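Probable hydrolase (Pseudomonas aeruginosa, PDB 7AL6) is of unknown function but adopts the alpha/beta hydrolase fold and is probably a hydrolase, possibly a lipolytic one. Local coordinates at residues Gly237-Ala240 with Met245-Leu248; Val229-Ala234 with Ala247-Leu252; Gly127-Thr132 with Asn220-Val225. All blocks are in the same frame, centred on the assembly; numbering follows the deposited sequence.

The three contacts lie on one side of the chain's centre and run into one another. Contacts 1 and 2 share A247 and L248 of helix 245-250, and their centres are 8 Å apart; M238 CE of contact 1 packs on L233 CD2 of contact 2. Contact 3 has its centre 11 Å from that of contact 2 and 13 Å from that of contact 1. L128 of contact 3 is the common neighbour, touching M245, L248, L249 and L252. D126, just before 127-132, belongs to a probable Ser-His-Asp triad with S102 and H263; its carboxylate accepts hydrogen bonds from M238 N and A234 N, tying contacts 1 and 2 to the presumed active site.

Contact 1. Residues Gly237-Ala240 with Met245-Leu248; sequences GMLA and MRAL
The guanidinium of R246, the flat group here, meets L239 at one point: CD1 of L239 stands 3.7 Å from R246 NH2, approaching the plane obliquely. The arginine leaves its helix with CG anti to the backbone N (chi1 174°) and bends at chi3, which brings the charged end beside L239; the two side chains cross at about a right angle. The other branch of L239 does the closer packing. Its CD2 presses on M245 CB at 3.2 Å, tighter than ordinary van der Waals contact, and lies 4.1 Å from M245 CG. L239 points past the helix opposite at its base; chi1 of -78° puts CG beside the backbone N, and the two methyls divide the contact, CD2 to M245 and CD1 to R246. Beside this pair, M238 CG faces M245 CG at 4.3 Å, a looser apolar approach. Thus the short helix 238-241 packs against M245 and R246 of helix 245-250, only a few residues further along the chain, and the backbones come nearest at L239 and M245, whose CA atoms are 6.5 Å apart. M238 N donates a hydrogen bond to D126 OD2, the acid of a probable Ser-His-Asp triad. No hydrogen bond or salt bridge joins the two helices. Their hold on each other is therefore apolar and depends on shape, with the aliphatic part buried at M245 and the arginine's charge kept at the exposed margin.

Contact 2. Residues Val229-Ala234 with Ala247-Leu252; sequences VSLVLA and ALLETL. With EDO (1,2-ethanediol), chain H.
L249 supplies the whole apolar contact from the helix side, placing one methyl on each of two strand leucines. Its CD2 meets L231 CD2 at 3.6 Å, and its CD1 meets L233 CD1, also at 3.6 Å, with L233 CD2 a little further from the same methyl at 3.9 Å. The two approaches differ in direction: L233 and L249 reach toward each other tip to tip, whereas L231 crosses L249 at about a right angle. L231 and L233 are two residues apart on the strand, so both project to the same side of the sheet. Their different first torsions accompany the two approaches: CG is anti to the backbone N in the crossing L231 (chi1 177°) and anti to the carbonyl carbon in L233 (chi1 -61°). All three leucines are buried, and the nearest CA atoms, those of L231 and L249, are 9.6 Å apart, so side chains alone bridge the gap.

Strand 229-234 is an inner strand of the central sheet of the alpha/beta hydrolase fold, parallel to 119-125 and 255-259. Helix 245-250 covers one face of it, and helix 270-284 covers the other through S230 and V232. At the strand's end A234 N donates to D126 OD1, the acid of a possible triad.

The polar bonds are separate from the packing of L231, L233 and L249. Beyond L249, T251 gives two of them to L248 O: one from its backbone N, and one from OG1 at 2.8 Å, which arrives in the carbonyl plane on a lone pair. At the strand's start, V229 N donates to O2 of an ethanediol molecule at 3.0 Å, an N-H...O angle of 162°. This diol, probably from the crystallisation liquor, is also hydrogen-bonded to P253 O.

Contact 3. Residues Gly127-Thr132 with Asn220-Val225; sequences GLIPYT and NFVRSV
I129 and L128 meet V222 in a buried, purely apolar contact between a loop and a helix: the loop that follows strand 119-125 of the central sheet lies against V222 of helix 215-223. The two parts are 88 residues apart in sequence at their closest ends. V222 does all the work on the helix side, and does it with one methyl. Its CG2 stands 3.3 Å from I129 CG2, closer than usual for two carbons, and 4.1 Å from L128 CG. The valine crosses both loop side chains at about a right angle, so the contacts are points rather than lengths of chain lying alongside. In I129, CG1 sits between the backbone N and the carbonyl carbon (chi1 47°), which leaves the CG2 branch to face V222. L128 sets off to one side, and it is its CG that comes nearest V222 CG2.

Other parts of the fold close in on the same residues. L128 is also covered by V109 of helix 103-114, and V222 by L252, which follows helix 245-250. I129 has a further neighbour on helix 215-223 itself, A218. The helix side borders a second subunit, where F221 packs on L142 of that other chain.

Beside the contact N220 O accepts S224 N at 2.8 Å and S224 OG at 3.0 Å, the two donors coming from opposite faces of the carbonyl plane, with OG tilted 35° from it. N220 O is thus held by two donors of one serine, within the segment 220-225. With no hydrogen bond across the loop and helix, their association rests on excluding water from methyl groups and on close fit.

Contact 1. Residues Gly237-Ala240 with Met245-Leu248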
loop_
_atom_site.group_PDB
_atom_site.type_symbol
_atom_site.label_atom_id
_atom_site.label_comp_id
_atom_site.label_asym_id
_atom_site.label_seq_id
_atom_site.Cartn_x
_atom_site.Cartn_y
_atom_site.Cartn_z
ATOM N N GLY A 237 33.017 -16.681 16.952
ATOM C CA GLY A 237 32.123 -16.141 15.944
ATOM C C GLY A 237 32.672 -16.271 14.532
ATOM O O GLY A 237 33.133 -17.346 14.133
ATOM N N MET A 238 32.649 -15.152 13.792
ATOM C CA MET A 238 33.029 -15.096 12.374
ATOM C C MET A 238 34.321 -15.821 12.013
ATOM O O MET A 238 34.357 -16.600 11.056
ATOM C CB MET A 238 33.166 -13.622 11.980
ATOM C CG MET A 238 33.896 -13.322 10.676
ATOM S SD MET A 238 33.591 -11.592 10.139
ATOM C CE MET A 238 34.574 -10.660 11.283
ATOM N N LEU A 239 35.405 -15.524 12.729
ATOM C CA LEU A 239 36.719 -16.042 12.351
ATOM C C LEU A 239 36.829 -17.552 12.577
ATOM O O LEU A 239 37.508 -18.254 11.817
ATOM C CB LEU A 239 37.798 -15.307 13.139
ATOM C CG LEU A 239 38.114 -13.915 12.604
ATOM C CD1 LEU A 239 39.453 -13.429 13.178
ATOM C CD2 LEU A 239 38.150 -13.867 11.079
ATOM N N ALA A 240 36.194 -18.063 13.630
ATOM C CA ALA A 240 36.120 -19.509 13.812
ATOM C C ALA A 240 35.371 -20.170 12.661
ATOM O O ALA A 240 35.665 -21.317 12.304
ATOM C CB ALA A 240 35.441 -19.836 15.143
ATOM N N MET A 245 39.261 -14.997 6.472
ATOM C CA MET A 245 39.050 -13.587 6.851
ATOM C C MET A 245 40.310 -13.015 7.498
ATOM O O MET A 245 40.586 -11.851 7.276
ATOM C CB MET A 245 37.926 -13.508 7.885
ATOM C CG MET A 245 36.547 -13.422 7.287
ATOM S SD MET A 245 36.279 -11.938 6.335
ATOM C CE MET A 245 37.158 -10.768 7.353
ATOM N N ARG A 246 41.038 -13.809 8.278
ATOM C CA ARG A 246 42.180 -13.320 9.084
ATOM C C ARG A 246 43.202 -12.641 8.180
ATOM O O ARG A 246 43.683 -11.597 8.547
ATOM C CB ARG A 246 42.748 -14.516 9.843
ATOM C CG ARG A 246 44.020 -14.244 10.620
ATOM C CD ARG A 246 44.248 -15.355 11.617
ATOM N NE ARG A 246 44.406 -14.766 12.925
ATOM C CZ ARG A 246 43.522 -14.838 13.907
ATOM N NH1 ARG A 246 43.787 -14.237 15.050
ATOM N NH2 ARG A 246 42.399 -15.514 13.765
ATOM N N ALA A 247 43.473 -13.188 7.010
ATOM C CA ALA A 247 44.425 -12.583 6.081
ATOM C C ALA A 247 43.862 -11.316 5.446
ATOM O O ALA A 247 44.598 -10.357 5.197
ATOM C CB ALA A 247 44.803 -13.582 4.989
ATOM N N LEU A 248 42.564 -11.285 5.157
ATOM C CA LEU A 248 41.994 -10.034 4.672
ATOM C C LEU A 248 42.147 -8.935 5.718
ATOM O O LEU A 248 42.610 -7.825 5.409
ATOM C CB LEU A 248 40.527 -10.216 4.306
ATOM C CG LEU A 248 39.821 -8.911 3.966
ATOM C CD1 LEU A 248 40.437 -8.219 2.747
ATOM C CD2 LEU A 248 38.294 -9.226 3.799
#

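Contact 2. Residues Val229-Ala234 with Ala247-Leu252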
loop_
_atom_site.group_PDB
_atom_site.type_symbol
_atom_site.label_atom_id
_atom_site.label_comp_id
_atom_site.label_asym_id
_atom_site.label_seq_id
_atom_site.Cartn_x
_atom_site.Cartn_y
_atom_site.Cartn_z
ATOM N N VAL A 229 37.669 2.875 11.752
ATOM C CA VAL A 229 36.856 1.683 11.943
ATOM C C VAL A 229 37.393 0.927 13.152
ATOM O O VAL A 229 38.606 0.705 13.259
ATOM C CB VAL A 229 36.869 0.764 10.714
ATOM C CG1 VAL A 229 36.129 -0.539 11.035
ATOM C CG2 VAL A 229 36.263 1.413 9.497
ATOM N N SER A 230 36.494 0.540 14.063
ATOM C CA SER A 230 36.795 -0.378 15.153
ATOM C C SER A 230 36.028 -1.684 14.950
ATOM O O SER A 230 34.786 -1.704 14.944
ATOM C CB SER A 230 36.442 0.260 16.479
ATOM O OG SER A 230 36.832 -0.570 17.572
ATOM N N LEU A 231 36.758 -2.772 14.784
ATOM C CA LEU A 231 36.169 -4.084 14.584
ATOM C C LEU A 231 36.390 -5.019 15.776
ATOM O O LEU A 231 37.535 -5.282 16.191
ATOM C CB LEU A 231 36.716 -4.716 13.315
ATOM C CG LEU A 231 36.251 -6.136 13.011
ATOM C CD1 LEU A 231 34.743 -6.286 12.775
ATOM C CD2 LEU A 231 37.024 -6.587 11.809
ATOM N N VAL A 232 35.290 -5.582 16.284
ATOM C CA VAL A 232 35.337 -6.578 17.358
ATOM C C VAL A 232 35.120 -7.950 16.753
ATOM O O VAL A 232 34.198 -8.158 15.948
ATOM C CB VAL A 232 34.307 -6.286 18.450
ATOM C CG1 VAL A 232 34.112 -7.534 19.343
ATOM C CG2 VAL A 232 34.770 -5.081 19.261
ATOM N N LEU A 233 35.979 -8.889 17.143
ATOM C CA LEU A 233 36.016 -10.239 16.595
ATOM C C LEU A 233 35.807 -11.204 17.744
ATOM O O LEU A 233 36.589 -11.194 18.693
ATOM C CB LEU A 233 37.362 -10.513 15.922
ATOM C CG LEU A 233 37.590 -9.541 14.765
ATOM C CD1 LEU A 233 39.045 -9.435 14.433
ATOM C CD2 LEU A 233 36.775 -10.028 13.576
ATOM N N ALA A 234 34.711 -11.944 17.684
ATOM C CA ALA A 234 34.317 -12.923 18.708
ATOM C C ALA A 234 35.199 -14.160 18.535
ATOM O O ALA A 234 35.205 -14.676 17.445
ATOM C CB ALA A 234 32.865 -13.270 18.576
ATOM N N ALA A 247 43.473 -13.188 7.010
ATOM C CA ALA A 247 44.425 -12.583 6.081
ATOM C C ALA A 247 43.862 -11.316 5.446
ATOM O O ALA A 247 44.598 -10.357 5.197
ATOM C CB ALA A 247 44.803 -13.582 4.989
ATOM N N LEU A 248 42.564 -11.285 5.157
ATOM C CA LEU A 248 41.994 -10.034 4.672
ATOM C C LEU A 248 42.147 -8.935 5.718
ATOM O O LEU A 248 42.610 -7.825 5.409
ATOM C CB LEU A 248 40.527 -10.216 4.306
ATOM C CG LEU A 248 39.821 -8.911 3.966
ATOM C CD1 LEU A 248 40.437 -8.219 2.747
ATOM C CD2 LEU A 248 38.294 -9.226 3.799
ATOM N N LEU A 249 41.799 -9.230 6.964
ATOM C CA LEU A 249 41.781 -8.226 8.055
ATOM C C LEU A 249 43.164 -7.606 8.190
ATOM O O LEU A 249 43.239 -6.422 8.411
ATOM C CB LEU A 249 41.323 -8.850 9.369
ATOM C CG LEU A 249 39.847 -9.221 9.466
ATOM C CD1 LEU A 249 39.516 -9.714 10.847
ATOM C CD2 LEU A 249 38.939 -8.073 9.107
ATOM N N GLU A 250 44.219 -8.384 7.967
ATOM C CA GLU A 250 45.638 -7.959 8.060
ATOM C C GLU A 250 45.963 -6.895 6.992
ATOM O O GLU A 250 46.886 -6.149 7.222
ATOM C CB GLU A 250 46.538 -9.202 8.092
ATOM C CG GLU A 250 46.342 -10.019 9.369
ATOM C CD GLU A 250 46.978 -11.399 9.507
ATOM O OE1 GLU A 250 47.523 -11.942 8.528
ATOM O OE2 GLU A 250 46.917 -11.937 10.610
ATOM N N THR A 251 45.246 -6.824 5.870
ATOM C CA THR A 251 45.423 -5.812 4.804
ATOM C C THR A 251 44.505 -4.595 4.998
ATOM O O THR A 251 44.429 -3.814 4.083
ATOM C CB THR A 251 45.193 -6.407 3.410
ATOM O OG1 THR A 251 43.813 -6.638 3.168
ATOM C CG2 THR A 251 45.920 -7.709 3.211
ATOM N N LEU A 252 43.811 -4.440 6.121
ATOM C CA LEU A 252 42.866 -3.350 6.278
ATOM C C LEU A 252 43.286 -2.479 7.444
ATOM O O LEU A 252 43.793 -2.973 8.446
ATOM C CB LEU A 252 41.428 -3.843 6.533
ATOM C CG LEU A 252 40.806 -4.758 5.498
ATOM C CD1 LEU A 252 39.433 -5.268 5.970
ATOM C CD2 LEU A 252 40.705 -4.059 4.156
HETATM C C1 EDO H . 40.648 3.825 13.249
HETATM O O1 EDO H . 41.627 4.809 13.466
HETATM C C2 EDO H . 41.136 2.710 12.417
HETATM O O2 EDO H . 40.546 2.540 11.181
#

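Contact 3. Residues Gly127-Thr132 with Asn220-Val225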
loop_
_atom_site.group_PDB
_atom_site.type_symbol
_atom_site.label_atom_id
_atom_site.label_comp_id
_atom_site.label_asym_id
_atom_site.label_seq_id
_atom_site.Cartn_x
_atom_site.Cartn_y
_atom_site.Cartn_z
ATOM N N GLY A 127 31.233 -8.682 12.029
ATOM C CA GLY A 127 30.718 -8.643 10.656
ATOM C C GLY A 127 31.537 -7.711 9.806
ATOM O O GLY A 127 32.022 -6.761 10.332
ATOM N N LEU A 128 31.638 -7.979 8.521
ATOM C CA LEU A 128 32.374 -7.143 7.596
ATOM C C LEU A 128 31.795 -7.173 6.190
ATOM O O LEU A 128 31.348 -6.133 5.654
ATOM C CB LEU A 128 33.838 -7.591 7.571
ATOM C CG LEU A 128 34.727 -6.668 6.745
ATOM C CD1 LEU A 128 34.736 -5.296 7.440
ATOM C CD2 LEU A 128 36.127 -7.173 6.602
ATOM N N ILE A 129 31.797 -8.346 5.566
ATOM C CA ILE A 129 31.349 -8.446 4.180
ATOM C C ILE A 129 30.270 -9.512 4.097
ATOM O O ILE A 129 30.187 -10.397 4.957
ATOM C CB ILE A 129 32.508 -8.793 3.219
ATOM C CG1 ILE A 129 33.326 -9.942 3.783
ATOM C CG2 ILE A 129 33.404 -7.564 2.979
ATOM C CD1 ILE A 129 34.297 -10.541 2.769
ATOM N N PRO A 130 29.461 -9.484 3.043
ATOM C CA PRO A 130 28.455 -10.537 2.871
ATOM C C PRO A 130 29.043 -11.757 2.180
ATOM O O PRO A 130 30.204 -11.728 1.749
ATOM C CB PRO A 130 27.408 -9.857 1.988
ATOM C CG PRO A 130 28.277 -8.974 1.064
ATOM C CD PRO A 130 29.378 -8.464 1.974
ATOM N N TYR A 131 28.233 -12.814 2.053
ATOM C CA TYR A 131 28.520 -13.884 1.101
ATOM C C TYR A 131 28.425 -13.358 -0.322
ATOM O O TYR A 131 27.539 -12.563 -0.649
ATOM C CB TYR A 131 27.554 -15.051 1.296
ATOM C CG TYR A 131 27.832 -15.863 2.537
ATOM C CD1 TYR A 131 29.138 -16.176 2.905
ATOM C CD2 TYR A 131 26.802 -16.302 3.347
ATOM C CE1 TYR A 131 29.411 -16.910 4.053
ATOM C CE2 TYR A 131 27.061 -17.048 4.492
ATOM C CZ TYR A 131 28.371 -17.344 4.840
ATOM O OH TYR A 131 28.653 -18.077 5.975
ATOM N N THR A 132 29.369 -13.786 -1.160
ATOM C CA THR A 132 29.527 -13.305 -2.523
ATOM C C THR A 132 29.248 -14.423 -3.522
ATOM O O THR A 132 29.174 -15.603 -3.172
ATOM C CB THR A 132 30.939 -12.736 -2.701
ATOM O OG1 THR A 132 31.907 -13.691 -2.235
ATOM C CG2 THR A 132 31.083 -11.465 -1.857
ATOM N N ASN A 220 36.048 -4.047 -2.768
ATOM C CA ASN A 220 36.053 -2.630 -3.184
ATOM C C ASN A 220 35.283 -1.789 -2.158
ATOM O O ASN A 220 35.734 -0.725 -1.851
ATOM C CB ASN A 220 35.541 -2.462 -4.607
ATOM C CG ASN A 220 36.659 -2.450 -5.626
ATOM O OD1 ASN A 220 37.294 -1.439 -5.831
ATOM N ND2 ASN A 220 36.916 -3.567 -6.263
ATOM N N PHE A 221 34.152 -2.274 -1.651
ATOM C CA PHE A 221 33.361 -1.550 -0.632
ATOM C C PHE A 221 34.201 -1.403 0.635
ATOM O O PHE A 221 34.267 -0.335 1.141
ATOM C CB PHE A 221 32.026 -2.246 -0.370
ATOM C CG PHE A 221 30.925 -1.805 -1.292
ATOM C CD1 PHE A 221 30.280 -0.607 -1.101
ATOM C CD2 PHE A 221 30.550 -2.578 -2.363
ATOM C CE1 PHE A 221 29.285 -0.197 -1.960
ATOM C CE2 PHE A 221 29.550 -2.167 -3.222
ATOM C CZ PHE A 221 28.928 -0.970 -3.024
ATOM N N VAL A 222 34.862 -2.461 1.074
ATOM C CA VAL A 222 35.694 -2.456 2.305
ATOM C C VAL A 222 36.847 -1.477 2.087
ATOM O O VAL A 222 37.103 -0.663 2.933
ATOM C CB VAL A 222 36.228 -3.857 2.632
ATOM C CG1 VAL A 222 37.361 -3.791 3.625
ATOM C CG2 VAL A 222 35.152 -4.771 3.146
ATOM N N ARG A 223 37.437 -1.530 0.910
ATOM C CA ARG A 223 38.566 -0.677 0.552
ATOM C C ARG A 223 38.151 0.775 0.442
ATOM O O ARG A 223 38.968 1.670 0.678
ATOM C CB ARG A 223 39.182 -1.106 -0.787
ATOM C CG ARG A 223 40.049 -2.340 -0.718
ATOM C CD ARG A 223 41.438 -2.049 -0.138
ATOM N NE ARG A 223 41.956 -3.247 0.498
ATOM C CZ ARG A 223 42.698 -4.146 -0.121
ATOM N NH1 ARG A 223 43.043 -3.955 -1.393
ATOM N NH2 ARG A 223 43.113 -5.225 0.536
ATOM N N SER A 224 36.904 1.023 0.070
ATOM C CA SER A 224 36.341 2.382 -0.104
ATOM C C SER A 224 35.991 3.052 1.227
ATOM O O SER A 224 35.710 4.216 1.194
ATOM C CB SER A 224 35.176 2.367 -1.024
ATOM O OG SER A 224 35.614 2.198 -2.346
ATOM N N VAL A 225 35.974 2.340 2.343
ATOM C CA VAL A 225 35.662 2.973 3.650
ATOM C C VAL A 225 36.750 4.026 3.902
ATOM O O VAL A 225 37.907 3.704 3.746
ATOM C CB VAL A 225 35.585 1.952 4.792
ATOM C CG1 VAL A 225 35.535 2.635 6.136
ATOM C CG2 VAL A 225 34.408 1.014 4.629
#